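Local atomic coordinates of extracellular solute-binding protein family 1 (Alicyclobacillus acidocaldarius subsp. acidocaldarius, PDB entry 4OVJ), a protein that probably binds a solute outside the cell and hands it to a membrane transporter, as other family 1 solute-binding proteins do. Residues L317-V321 with V335-V339; L329-P334 with E352-F356; R340-M344 with F356-N360; G131-N137 with I292-W298. All blocks are in the same frame, centred on the assembly; numbering follows the deposited sequence.

Interaction 4 is the buried one, close to the centre of the chain, where strands 128-144 and 293-300 pair through backbone bonds. Interactions 1, 2 and 3 are partly buried and lie further out, among the helices packed against that sheet. Strand 333-334 adds itself to strand 128-144 and contributes to interaction 2, while helix 337-345 serves both interaction 1 and interaction 3. Phe356 on helix 350-365 is common to interactions 2 and 3. Chemistry changes with place: backbone pairing in interaction 4, apolar packing in interaction 2, a guanidinium-amide grip beside an aromatic ring in interaction 3, and serine, asparagine and water at the helix ends of interaction 1.

Interaction 1: residues L317-V321 with V335-V339; sequences LLNNV and VSSSV
The carboxamide of Asn319 meets Ser336 in its own plane, the serine hydroxyl OG donating to Asn319 OD1 over 2.8 Å with a C=O...donor angle of 151°. Thr114 OG1 is a further partner of this oxygen, and on the nitrogen side Asn319 ND2 is bonded to Asn111 O and Asn315 OD1, which leaves the amide little freedom to flip. Ser336 is the N-cap of helix 337-345. Its OG stands opposite its own backbone N (chi1 167°), where it can give its proton to Asn319 while accepting weak bonds from the backbone N atoms of Ser338 and Val339. Two waters fill out the polar seam. One donates to Leu318 O at 2.7 Å and accepts from Ser336 N. The other donates to Asn319 O at 2.6 Å and bonds to Ser338 OG. Beside them the packing is apolar: Leu318 CD2 meets Val335 CG1 at 3.6 Å, and the CG2 methyl of Val339 lies against the last carbonyls of helix 307-319, 3.5 Å from Asn319 O. The C-terminal end of helix 307-319 thus lies beside the N-terminal end of helix 337-345. The carbonyl end of one faces the N-H end of the other, an electrostatic match that is probably mildly favourable, and this junction is held by neutral groups and water, with no charged side chain taking part across it.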
loop_
_atom_site.group_PDB
_atom_site.type_symbol
_atom_site.label_atom_id
_atom_site.label_comp_id
_atom_site.label_asym_id
_atom_site.label_seq_id
_atom_site.Cartn_x
_atom_site.Cartn_y
_atom_site.Cartn_z
ATOM N N LEU A 317 -3.241 10.775 -17.123
ATOM C CA LEU A 317 -2.783 10.715 -15.739
ATOM C C LEU A 317 -2.070 9.407 -15.429
ATOM O O LEU A 317 -1.091 9.399 -14.707
ATOM C CB LEU A 317 -3.939 10.902 -14.757
ATOM C CG LEU A 317 -4.620 12.266 -14.796
ATOM C CD1 LEU A 317 -5.797 12.252 -13.835
ATOM C CD2 LEU A 317 -3.646 13.398 -14.503
ATOM N N LEU A 318 -2.563 8.315 -15.991
ATOM C CA LEU A 318 -1.983 7.007 -15.754
ATOM C C LEU A 318 -0.680 6.780 -16.484
ATOM O O LEU A 318 0.240 6.214 -15.915
ATOM C CB LEU A 318 -2.965 5.895 -16.146
ATOM C CG LEU A 318 -4.236 5.776 -15.306
ATOM C CD1 LEU A 318 -5.227 4.878 -16.031
ATOM C CD2 LEU A 318 -3.935 5.224 -13.926
ATOM N N ASN A 319 -0.623 7.182 -17.747
ATOM C CA ASN A 319 0.421 6.682 -18.669
ATOM C C ASN A 319 1.341 7.718 -19.285
ATOM O O ASN A 319 2.342 7.360 -19.911
ATOM C CB ASN A 319 -0.229 5.876 -19.789
ATOM C CG ASN A 319 -0.707 4.520 -19.325
ATOM O OD1 ASN A 319 0.035 3.780 -18.679
ATOM N ND2 ASN A 319 -1.948 4.189 -19.632
ATOM N N ASN A 320 1.012 8.991 -19.151
ATOM C CA ASN A 320 1.824 10.008 -19.794
ATOM C C ASN A 320 3.015 10.375 -18.928
ATOM O O ASN A 320 2.865 10.569 -17.728
ATOM C CB ASN A 320 0.986 11.241 -20.118
ATOM C CG ASN A 320 1.774 12.277 -20.871
ATOM O OD1 ASN A 320 2.469 13.081 -20.271
ATOM N ND2 ASN A 320 1.676 12.260 -22.191
ATOM N N VAL A 321 4.207 10.437 -19.535
ATOM C CA VAL A 321 5.419 10.736 -18.777
ATOM C C VAL A 321 5.449 12.174 -18.229
ATOM O O VAL A 321 6.013 12.399 -17.159
ATOM C CB VAL A 321 6.705 10.403 -19.583
ATOM C CG1 VAL A 321 6.893 11.354 -20.753
ATOM C CG2 VAL A 321 7.920 10.429 -18.666
ATOM N N VAL A 335 1.637 3.744 -11.072
ATOM C CA VAL A 335 0.981 2.495 -11.403
ATOM C C VAL A 335 1.411 1.917 -12.759
ATOM O O VAL A 335 1.395 0.709 -12.956
ATOM C CB VAL A 335 -0.551 2.672 -11.335
ATOM C CG1 VAL A 335 -1.040 3.639 -12.403
ATOM C CG2 VAL A 335 -1.241 1.328 -11.439
ATOM N N SER A 336 1.798 2.787 -13.684
ATOM C CA SER A 336 2.087 2.395 -15.062
ATOM C C SER A 336 3.520 1.929 -15.237
ATOM O O SER A 336 4.439 2.647 -14.871
ATOM C CB SER A 336 1.868 3.579 -16.009
ATOM O OG SER A 336 2.430 3.309 -17.282
ATOM N N SER A 337 3.700 0.762 -15.837
ATOM C CA SER A 337 5.048 0.245 -16.110
ATOM C C SER A 337 5.833 1.163 -17.049
ATOM O O SER A 337 7.051 1.322 -16.894
ATOM C CB SER A 337 4.981 -1.160 -16.703
ATOM O OG SER A 337 4.213 -1.192 -17.906
ATOM N N SER A 338 5.151 1.788 -18.002
ATOM C CA SER A 338 5.848 2.683 -18.944
ATOM C C SER A 338 6.343 3.949 -18.236
ATOM O O SER A 338 7.456 4.403 -18.483
ATOM C CB SER A 338 4.988 3.000 -20.178
ATOM O OG SER A 338 3.796 3.662 -19.824
ATOM N N VAL A 339 5.539 4.486 -17.318
ATOM C CA VAL A 339 5.927 5.669 -16.553
ATOM C C VAL A 339 7.100 5.324 -15.645
ATOM O O VAL A 339 8.072 6.067 -15.576
ATOM C CB VAL A 339 4.747 6.239 -15.741
ATOM C CG1 VAL A 339 5.212 7.288 -14.752
ATOM C CG2 VAL A 339 3.704 6.807 -16.683
HETATM O O HOH W 1 1.497 5.840 -13.498
HETATM O O HOH W 2 4.675 6.172 -20.145
#

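Interaction 2: residues L329-P334 with E352-F356; sequences LVRGIP and EKAEF
Apolar contacts carry most of this interface, and the outer part of the Phe356 ring receives them. Leu329 CD2 lies near the ring plane at the edge, 3.9 Å from Phe356 CE1, and in the conformer described here Ile333 CD1 reaches the same edge. The Pro334 side chain crosses that of Phe356 at about a right angle, with Pro334 CD 3.6 Å from Phe356 CZ. With an alanine in place of Phe356, these three side chains would probably lose the ring they share, and a gap would be likely to open between helix 350-365 and the chain entering strand 333-334. A second kind of contact sets methyl groups against acidic side chains. Leu329 CD2 is 3.4 Å from Glu355 OE2 and 3.9 Å from the aliphatic Glu352 CG, whose carboxylate turns back through OE1 to Ser349 N. Ile333 also approaches Glu355, but it is modelled in two conformers and the closeness of both its contacts is doubtful. The third kind is backbone bonding within the segments: Gly332 N donates to Leu329 O at 3.1 Å, with Val330 and Arg331 both at helical backbone angles between them. That is a type I beta turn, and beyond it Gly332, at a positive phi, leads into strand 333-334, where Ile333 bonds to Leu136. The whole is an alpha/beta layer in which helix 350-365 packs over a turn and the short sheet strand it leads into.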
loop_
_atom_site.group_PDB
_atom_site.type_symbol
_atom_site.label_atom_id
_atom_site.label_comp_id
_atom_site.label_asym_id
_atom_site.label_seq_id
_atom_site.Cartn_x
_atom_site.Cartn_y
_atom_site.Cartn_z
ATOM N N LEU A 329 6.086 11.048 -6.801
ATOM C CA LEU A 329 5.875 9.907 -5.916
ATOM C C LEU A 329 4.966 10.281 -4.747
ATOM O O LEU A 329 4.837 9.538 -3.787
ATOM C CB LEU A 329 7.215 9.373 -5.401
ATOM C CG LEU A 329 7.918 8.390 -6.333
ATOM C CD1 LEU A 329 8.695 9.127 -7.397
ATOM C CD2 LEU A 329 8.845 7.479 -5.537
ATOM N N VAL A 330 4.283 11.413 -4.874
ATOM C CA VAL A 330 3.508 11.973 -3.796
ATOM C C VAL A 330 2.422 10.993 -3.298
ATOM O O VAL A 330 2.275 10.775 -2.099
ATOM C CB VAL A 330 2.909 13.349 -4.244
ATOM C CG1 VAL A 330 2.026 13.936 -3.166
ATOM C CG2 VAL A 330 4.028 14.327 -4.620
ATOM N N ARG A 331 1.698 10.373 -4.225
ATOM C CA ARG A 331 0.637 9.408 -3.877
ATOM C C ARG A 331 1.128 7.969 -3.701
ATOM O O ARG A 331 0.383 7.094 -3.251
ATOM C CB ARG A 331 -0.423 9.415 -4.964
ATOM C CG ARG A 331 -1.249 10.683 -5.021
ATOM C CD ARG A 331 -2.110 10.633 -6.266
ATOM N NE ARG A 331 -3.183 11.627 -6.286
ATOM C CZ ARG A 331 -3.051 12.905 -6.648
ATOM N NH1 ARG A 331 -1.879 13.409 -7.016
ATOM N NH2 ARG A 331 -4.112 13.690 -6.645
ATOM N N GLY A 332 2.372 7.725 -4.078
ATOM C CA GLY A 332 2.942 6.394 -4.096
ATOM C C GLY A 332 3.731 6.148 -5.371
ATOM O O GLY A 332 4.051 7.074 -6.118
ATOM N N ILE A 333 4.047 4.882 -5.610
ATOM C CA ILE A 333 4.780 4.479 -6.799
ATOM C C ILE A 333 3.849 4.527 -8.010
ATOM O O ILE A 333 2.713 4.068 -7.925
ATOM C CB ILE A 333 5.327 3.058 -6.630
ATOM C CG1 ILE A 333 6.297 3.038 -5.455
ATOM C CG2 ILE A 333 6.026 2.597 -7.899
ATOM C CD1 ILE A 333 7.282 4.179 -5.529
ATOM N N PRO A 334 4.318 5.073 -9.143
ATOM C CA PRO A 334 3.457 5.127 -10.317
ATOM C C PRO A 334 2.917 3.769 -10.726
ATOM O O PRO A 334 3.639 2.766 -10.713
ATOM C CB PRO A 334 4.373 5.676 -11.404
ATOM C CG PRO A 334 5.354 6.509 -10.660
ATOM C CD PRO A 334 5.585 5.788 -9.367
ATOM N N GLU A 352 14.642 5.947 -5.031
ATOM C CA GLU A 352 13.427 5.854 -5.840
ATOM C C GLU A 352 13.572 4.772 -6.923
ATOM O O GLU A 352 12.664 3.977 -7.122
ATOM C CB GLU A 352 13.066 7.216 -6.448
ATOM C CG GLU A 352 12.706 8.251 -5.385
ATOM C CD GLU A 352 12.557 9.677 -5.900
ATOM O OE1 GLU A 352 13.094 10.019 -6.970
ATOM O OE2 GLU A 352 11.899 10.481 -5.206
ATOM N N LYS A 353 14.711 4.741 -7.609
ATOM C CA LYS A 353 14.977 3.700 -8.606
ATOM C C LYS A 353 14.856 2.311 -7.984
ATOM O O LYS A 353 14.248 1.412 -8.564
ATOM C CB LYS A 353 16.371 3.866 -9.221
ATOM C CG LYS A 353 16.533 5.092 -10.104
ATOM C CD LYS A 353 17.883 5.095 -10.813
ATOM C CE LYS A 353 18.274 6.491 -11.275
ATOM N NZ LYS A 353 17.219 7.120 -12.110
ATOM N N ALA A 354 15.430 2.149 -6.793
ATOM C CA ALA A 354 15.378 0.884 -6.072
ATOM C C ALA A 354 13.937 0.484 -5.774
ATOM O O ALA A 354 13.578 -0.672 -5.938
ATOM C CB ALA A 354 16.174 0.967 -4.779
ATOM N N GLU A 355 13.131 1.448 -5.337
ATOM C CA GLU A 355 11.708 1.222 -5.078
ATOM C C GLU A 355 11.009 0.731 -6.324
ATOM O O GLU A 355 10.206 -0.183 -6.261
ATOM C CB GLU A 355 10.992 2.520 -4.741
ATOM C CG GLU A 355 10.967 2.963 -3.318
ATOM C CD GLU A 355 9.953 4.077 -3.141
ATOM O OE1 GLU A 355 8.778 3.782 -2.836
ATOM O OE2 GLU A 355 10.311 5.233 -3.377
ATOM N N PHE A 356 11.268 1.394 -7.454
ATOM C CA PHE A 356 10.609 1.022 -8.712
ATOM C C PHE A 356 10.988 -0.403 -9.103
ATOM O O PHE A 356 10.139 -1.184 -9.538
ATOM C CB PHE A 356 10.986 1.974 -9.853
ATOM C CG PHE A 356 10.322 3.321 -9.796
ATOM C CD1 PHE A 356 9.793 3.834 -8.622
ATOM C CD2 PHE A 356 10.258 4.108 -10.943
ATOM C CE1 PHE A 356 9.215 5.087 -8.599
ATOM C CE2 PHE A 356 9.681 5.363 -10.910
ATOM C CZ PHE A 356 9.152 5.845 -9.744
#

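Interaction 3: residues R340-M344 with F356-N360; sequences RTQLM and FQLVN
Asn360 OD1 is gripped by two nitrogens of one arginine, Arg340 NE at 2.8 Å and Arg340 NH2 at 3.0 Å. The guanidinium comes side-on, its plane turned 63° from that of the amide. NH2 lies nearly along the C=O axis of the carboxamide, while NE is tilted a little out of the carbonyl plane. A bend in the arginine chain at chi3 (-57°) brings NE and NH2 to this oxygen, and the remaining nitrogen, NH1, is bonded to Pro334 O; the guanidinium thus has fixed partners on more than one side. Nearer the backbone, the same side chain packs against Phe356: Arg340 CG stands 4.0 Å above one face of the ring, toward its rim. The ring edge is met by backbone and leucine, with Arg340 O in the ring plane, 3.6 Å from Phe356 CD2, and Leu343 CB 3.8 Å from Phe356 CE2. Met344, present as selenomethionine, slides past Phe356 in the opposite direction, its SE 3.6 Å from Phe356 CB. Beyond the selenium, Met344 CE reaches to 3.7 Å from Asn360 ND2, so that both ends of the amide have a neighbour from helix 337-345. The two helices, joined by a short connection, form an antiparallel hairpin, the axes of segments 340-344 and 356-360 crossing at -153°. Strand 333-334 packs against it through Ile333 and Pro334, which touch Arg340 and Leu343, while Leu358 and Val359 turn to strand 128-144; at the connection, Met344 O and Leu343 O bond to Lys353 NZ and Thr348 OG1.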
loop_
_atom_site.group_PDB
_atom_site.type_symbol
_atom_site.label_atom_id
_atom_site.label_comp_id
_atom_site.label_asym_id
_atom_site.label_seq_id
_atom_site.Cartn_x
_atom_site.Cartn_y
_atom_site.Cartn_z
ATOM N N ARG A 340 7.025 4.188 -14.960
ATOM C CA ARG A 340 8.147 3.766 -14.115
ATOM C C ARG A 340 9.438 3.648 -14.928
ATOM O O ARG A 340 10.496 4.136 -14.498
ATOM C CB ARG A 340 7.852 2.461 -13.394
ATOM C CG ARG A 340 6.802 2.601 -12.293
ATOM C CD ARG A 340 6.787 1.418 -11.339
ATOM N NE ARG A 340 6.558 0.162 -12.027
ATOM C CZ ARG A 340 5.368 -0.294 -12.412
ATOM N NH1 ARG A 340 4.244 0.380 -12.158
ATOM N NH2 ARG A 340 5.294 -1.434 -13.061
ATOM N N THR A 341 9.346 3.025 -16.103
ATOM C CA THR A 341 10.530 2.850 -16.972
ATOM C C THR A 341 11.145 4.198 -17.353
ATOM O O THR A 341 12.368 4.396 -17.255
ATOM C CB THR A 341 10.191 2.013 -18.226
ATOM O OG1 THR A 341 9.789 0.698 -17.824
ATOM C CG2 THR A 341 11.406 1.878 -19.156
ATOM N N GLN A 342 10.297 5.129 -17.767
ATOM C CA GLN A 342 10.764 6.438 -18.203
ATOM C C GLN A 342 11.293 7.286 -17.041
ATOM O O GLN A 342 12.262 8.032 -17.204
ATOM C CB GLN A 342 9.667 7.148 -19.002
ATOM C CG GLN A 342 9.354 6.393 -20.289
ATOM C CD GLN A 342 8.251 7.021 -21.120
ATOM O OE1 GLN A 342 7.164 6.454 -21.262
ATOM N NE2 GLN A 342 8.530 8.188 -21.688
ATOM N N LEU A 343 10.690 7.159 -15.864
ATOM C CA LEU A 343 11.173 7.899 -14.698
ATOM C C LEU A 343 12.471 7.288 -14.132
ATOM O O LEU A 343 13.316 8.018 -13.572
ATOM C CB LEU A 343 10.106 7.991 -13.610
ATOM C CG LEU A 343 8.909 8.915 -13.852
ATOM C CD1 LEU A 343 7.959 8.766 -12.679
ATOM C CD2 LEU A 343 9.283 10.377 -14.007
HETATM N N MSE A 344 12.635 5.971 -14.285
HETATM C CA MSE A 344 13.901 5.292 -13.910
HETATM C C MSE A 344 15.045 5.786 -14.752
HETATM O O MSE A 344 16.172 5.952 -14.247
HETATM C CB MSE A 344 13.811 3.760 -14.030
HETATM C CG MSE A 344 13.364 3.199 -12.686
HETATM SE SE MSE A 344 13.121 1.237 -12.630
HETATM C CE MSE A 344 11.716 0.955 -13.980
ATOM N N PHE A 356 11.268 1.394 -7.454
ATOM C CA PHE A 356 10.609 1.022 -8.712
ATOM C C PHE A 356 10.988 -0.403 -9.103
ATOM O O PHE A 356 10.139 -1.184 -9.538
ATOM C CB PHE A 356 10.986 1.974 -9.853
ATOM C CG PHE A 356 10.322 3.321 -9.796
ATOM C CD1 PHE A 356 9.793 3.834 -8.622
ATOM C CD2 PHE A 356 10.258 4.108 -10.943
ATOM C CE1 PHE A 356 9.215 5.087 -8.599
ATOM C CE2 PHE A 356 9.681 5.363 -10.910
ATOM C CZ PHE A 356 9.152 5.845 -9.744
ATOM N N GLN A 357 12.263 -0.747 -8.950
ATOM C CA GLN A 357 12.717 -2.097 -9.278
ATOM C C GLN A 357 12.052 -3.136 -8.386
ATOM O O GLN A 357 11.667 -4.203 -8.839
ATOM C CB GLN A 357 14.229 -2.209 -9.147
ATOM C CG GLN A 357 14.985 -1.474 -10.241
ATOM C CD GLN A 357 16.481 -1.403 -9.987
ATOM O OE1 GLN A 357 16.944 -1.552 -8.852
ATOM N NE2 GLN A 357 17.244 -1.164 -11.046
ATOM N N LEU A 358 11.935 -2.826 -7.101
ATOM C CA LEU A 358 11.291 -3.749 -6.171
ATOM C C LEU A 358 9.817 -3.930 -6.559
ATOM O O LEU A 358 9.314 -5.057 -6.596
ATOM C CB LEU A 358 11.414 -3.217 -4.740
ATOM C CG LEU A 358 10.953 -4.063 -3.546
ATOM C CD1 LEU A 358 9.448 -4.088 -3.385
ATOM C CD2 LEU A 358 11.525 -5.472 -3.610
ATOM N N VAL A 359 9.134 -2.830 -6.871
ATOM C CA VAL A 359 7.716 -2.931 -7.233
ATOM C C VAL A 359 7.566 -3.784 -8.499
ATOM O O VAL A 359 6.671 -4.606 -8.582
ATOM C CB VAL A 359 7.040 -1.554 -7.346
ATOM C CG1 VAL A 359 5.618 -1.666 -7.877
ATOM C CG2 VAL A 359 6.969 -0.882 -5.979
ATOM N N ASN A 360 8.467 -3.644 -9.465
ATOM C CA ASN A 360 8.398 -4.504 -10.638
ATOM C C ASN A 360 8.485 -5.995 -10.289
ATOM O O ASN A 360 7.779 -6.803 -10.863
ATOM C CB ASN A 360 9.463 -4.112 -11.663
ATOM C CG ASN A 360 9.165 -2.776 -12.335
ATOM O OD1 ASN A 360 8.044 -2.256 -12.276
ATOM N ND2 ASN A 360 10.169 -2.217 -12.998
#

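Interaction 4: residues G131-N137 with I292-W298; sequences GIPNALN and IKPSQFW
Residues 131-137 and 292-298 run antiparallel and are bridged at both ends. Ile132 and Trp298 form a hydrogen-bonded pair with both N...O distances 2.9 Å, and Asn137 and Lys293 form another. Between them the ladder is irregular: Asn134 and Ser295 leave extended backbone angles, yet Asn134 N still reaches Gln296 O at 3.0 Å and Ser295 N reaches Ala135 O at 2.9 Å. Chi1 of Asn134 (61°) sets its amide over Trp298, Asn134 ND2 3.3 Å above the indole plane and the two planes 70° apart. Asn134 CB makes a CH-pi contact, 3.6 Å from the centroid of the five-membered ring of Trp298. The same ND2 donates in plane to a lone pair of Gln296 OE1, an oxygen that also accepts from Arg331 NE. Were Trp298 replaced by an alanine, the Asn134 amide would probably lose the indole face beneath it and be freer to turn. Elsewhere, Pro133 CG touches Phe297 CE2 at 3.6 Å, and Leu136 CD2 meets Ile292 CG2. Such a strand pair near the middle of the chain, one member also pairing with strands 256-260 and 275-278, is consistent with the linking strands between the two lobes of a periplasmic-binding-protein fold.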
loop_
_atom_site.group_PDB
_atom_site.type_symbol
_atom_site.label_atom_id
_atom_site.label_comp_id
_atom_site.label_asym_id
_atom_site.label_seq_id
_atom_site.Cartn_x
_atom_site.Cartn_y
_atom_site.Cartn_z
ATOM N N GLY A 131 -12.830 1.893 -11.129
ATOM C CA GLY A 131 -11.740 2.797 -10.820
ATOM C C GLY A 131 -10.438 2.142 -11.207
ATOM O O GLY A 131 -10.313 0.928 -11.162
ATOM N N ILE A 132 -9.469 2.958 -11.588
ATOM C CA ILE A 132 -8.132 2.467 -11.878
ATOM C C ILE A 132 -7.154 3.034 -10.837
ATOM O O ILE A 132 -7.094 4.252 -10.630
ATOM C CB ILE A 132 -7.712 2.812 -13.305
ATOM C CG1 ILE A 132 -8.731 2.189 -14.292
ATOM C CG2 ILE A 132 -6.312 2.276 -13.565
ATOM C CD1 ILE A 132 -8.516 2.557 -15.732
ATOM N N PRO A 133 -6.422 2.147 -10.139
ATOM C CA PRO A 133 -5.472 2.634 -9.146
ATOM C C PRO A 133 -4.497 3.593 -9.783
ATOM O O PRO A 133 -4.063 3.366 -10.919
ATOM C CB PRO A 133 -4.769 1.355 -8.677
ATOM C CG PRO A 133 -5.790 0.292 -8.869
ATOM C CD PRO A 133 -6.472 0.668 -10.151
ATOM N N ASN A 134 -4.181 4.672 -9.084
ATOM C CA ASN A 134 -3.304 5.693 -9.646
ATOM C C ASN A 134 -1.870 5.636 -9.108
ATOM O O ASN A 134 -0.966 6.233 -9.682
ATOM C CB ASN A 134 -3.915 7.096 -9.512
ATOM C CG ASN A 134 -4.156 7.527 -8.080
ATOM O OD1 ASN A 134 -3.610 6.968 -7.128
ATOM N ND2 ASN A 134 -5.001 8.548 -7.918
ATOM N N ALA A 135 -1.671 4.907 -8.022
ATOM C CA ALA A 135 -0.364 4.784 -7.392
ATOM C C ALA A 135 -0.375 3.583 -6.467
ATOM O O ALA A 135 -1.433 3.126 -6.039
ATOM C CB ALA A 135 -0.009 6.041 -6.621
ATOM N N LEU A 136 0.813 3.092 -6.149
ATOM C CA LEU A 136 0.981 1.798 -5.512
ATOM C C LEU A 136 1.900 1.834 -4.292
ATOM O O LEU A 136 2.764 2.697 -4.172
ATOM C CB LEU A 136 1.611 0.841 -6.517
ATOM C CG LEU A 136 0.911 0.704 -7.867
ATOM C CD1 LEU A 136 1.663 -0.284 -8.747
ATOM C CD2 LEU A 136 -0.531 0.250 -7.679
ATOM N N ASN A 137 1.707 0.862 -3.407
ATOM C CA ASN A 137 2.644 0.574 -2.341
ATOM C C ASN A 137 2.600 -0.926 -2.059
ATOM O O ASN A 137 1.617 -1.594 -2.349
ATOM C CB ASN A 137 2.271 1.371 -1.101
ATOM C CG ASN A 137 3.447 1.685 -0.187
ATOM O OD1 ASN A 137 4.576 1.204 -0.350
ATOM N ND2 ASN A 137 3.170 2.529 0.795
ATOM N N ILE A 292 -0.499 -5.620 -3.697
ATOM C CA ILE A 292 -0.189 -4.230 -3.963
ATOM C C ILE A 292 -1.353 -3.407 -3.439
ATOM O O ILE A 292 -2.494 -3.658 -3.785
ATOM C CB ILE A 292 -0.007 -3.963 -5.473
ATOM C CG1 ILE A 292 0.912 -5.000 -6.117
ATOM C CG2 ILE A 292 0.525 -2.559 -5.691
ATOM C CD1 ILE A 292 2.279 -5.114 -5.490
ATOM N N LYS A 293 -1.058 -2.414 -2.619
ATOM C CA LYS A 293 -2.097 -1.558 -2.070
ATOM C C LYS A 293 -2.296 -0.397 -3.036
ATOM O O LYS A 293 -1.348 0.319 -3.326
ATOM C CB LYS A 293 -1.662 -1.030 -0.711
ATOM C CG LYS A 293 -2.677 -0.140 -0.014
ATOM C CD LYS A 293 -2.161 0.261 1.363
ATOM C CE LYS A 293 -2.905 1.468 1.900
ATOM N NZ LYS A 293 -4.269 1.087 2.338
ATOM N N PRO A 294 -3.524 -0.215 -3.552
ATOM C CA PRO A 294 -3.802 0.963 -4.364
ATOM C C PRO A 294 -3.945 2.197 -3.481
ATOM O O PRO A 294 -4.726 2.196 -2.522
ATOM C CB PRO A 294 -5.119 0.599 -5.048
ATOM C CG PRO A 294 -5.818 -0.265 -4.052
ATOM C CD PRO A 294 -4.747 -1.010 -3.296
ATOM N N SER A 295 -3.186 3.247 -3.766
ATOM C CA SER A 295 -3.245 4.431 -2.921
ATOM C C SER A 295 -4.612 5.097 -3.040
ATOM O O SER A 295 -5.205 5.525 -2.053
ATOM C CB SER A 295 -2.166 5.418 -3.334
ATOM O OG SER A 295 -0.904 4.788 -3.254
ATOM N N GLN A 296 -5.060 5.205 -4.276
ATOM C CA GLN A 296 -6.299 5.879 -4.644
ATOM C C GLN A 296 -6.635 5.396 -6.036
ATOM O O GLN A 296 -5.887 4.617 -6.611
ATOM C CB GLN A 296 -6.170 7.410 -4.690
ATOM C CG GLN A 296 -5.161 8.072 -3.789
ATOM C CD GLN A 296 -5.001 9.538 -4.103
ATOM O OE1 GLN A 296 -5.072 9.951 -5.277
ATOM N NE2 GLN A 296 -4.780 10.335 -3.078
ATOM N N PHE A 297 -7.751 5.862 -6.573
ATOM C CA PHE A 297 -8.230 5.478 -7.892
ATOM C C PHE A 297 -8.675 6.702 -8.670
ATOM O O PHE A 297 -9.134 7.682 -8.084
ATOM C CB PHE A 297 -9.471 4.577 -7.809
ATOM C CG PHE A 297 -9.250 3.268 -7.138
ATOM C CD1 PHE A 297 -9.234 3.183 -5.756
ATOM C CD2 PHE A 297 -9.121 2.097 -7.883
ATOM C CE1 PHE A 297 -9.021 1.973 -5.124
ATOM C CE2 PHE A 297 -8.934 0.882 -7.248
ATOM C CZ PHE A 297 -8.867 0.824 -5.869
ATOM N N TRP A 298 -8.589 6.612 -9.997
ATOM C CA TRP A 298 -9.309 7.512 -10.885
ATOM C C TRP A 298 -10.602 6.820 -11.311
ATOM O O TRP A 298 -10.573 5.684 -11.772
ATOM C CB TRP A 298 -8.516 7.843 -12.146
ATOM C CG TRP A 298 -7.153 8.388 -11.940
ATOM C CD1 TRP A 298 -6.013 7.909 -12.505
ATOM C CD2 TRP A 298 -6.761 9.504 -11.130
ATOM N NE1 TRP A 298 -4.939 8.656 -12.113
ATOM C CE2 TRP A 298 -5.365 9.641 -11.263
ATOM C CE3 TRP A 298 -7.449 10.399 -10.301
ATOM C CZ2 TRP A 298 -4.651 10.625 -10.595
ATOM C CZ3 TRP A 298 -6.735 11.383 -9.650
ATOM C CH2 TRP A 298 -5.354 11.489 -9.804
#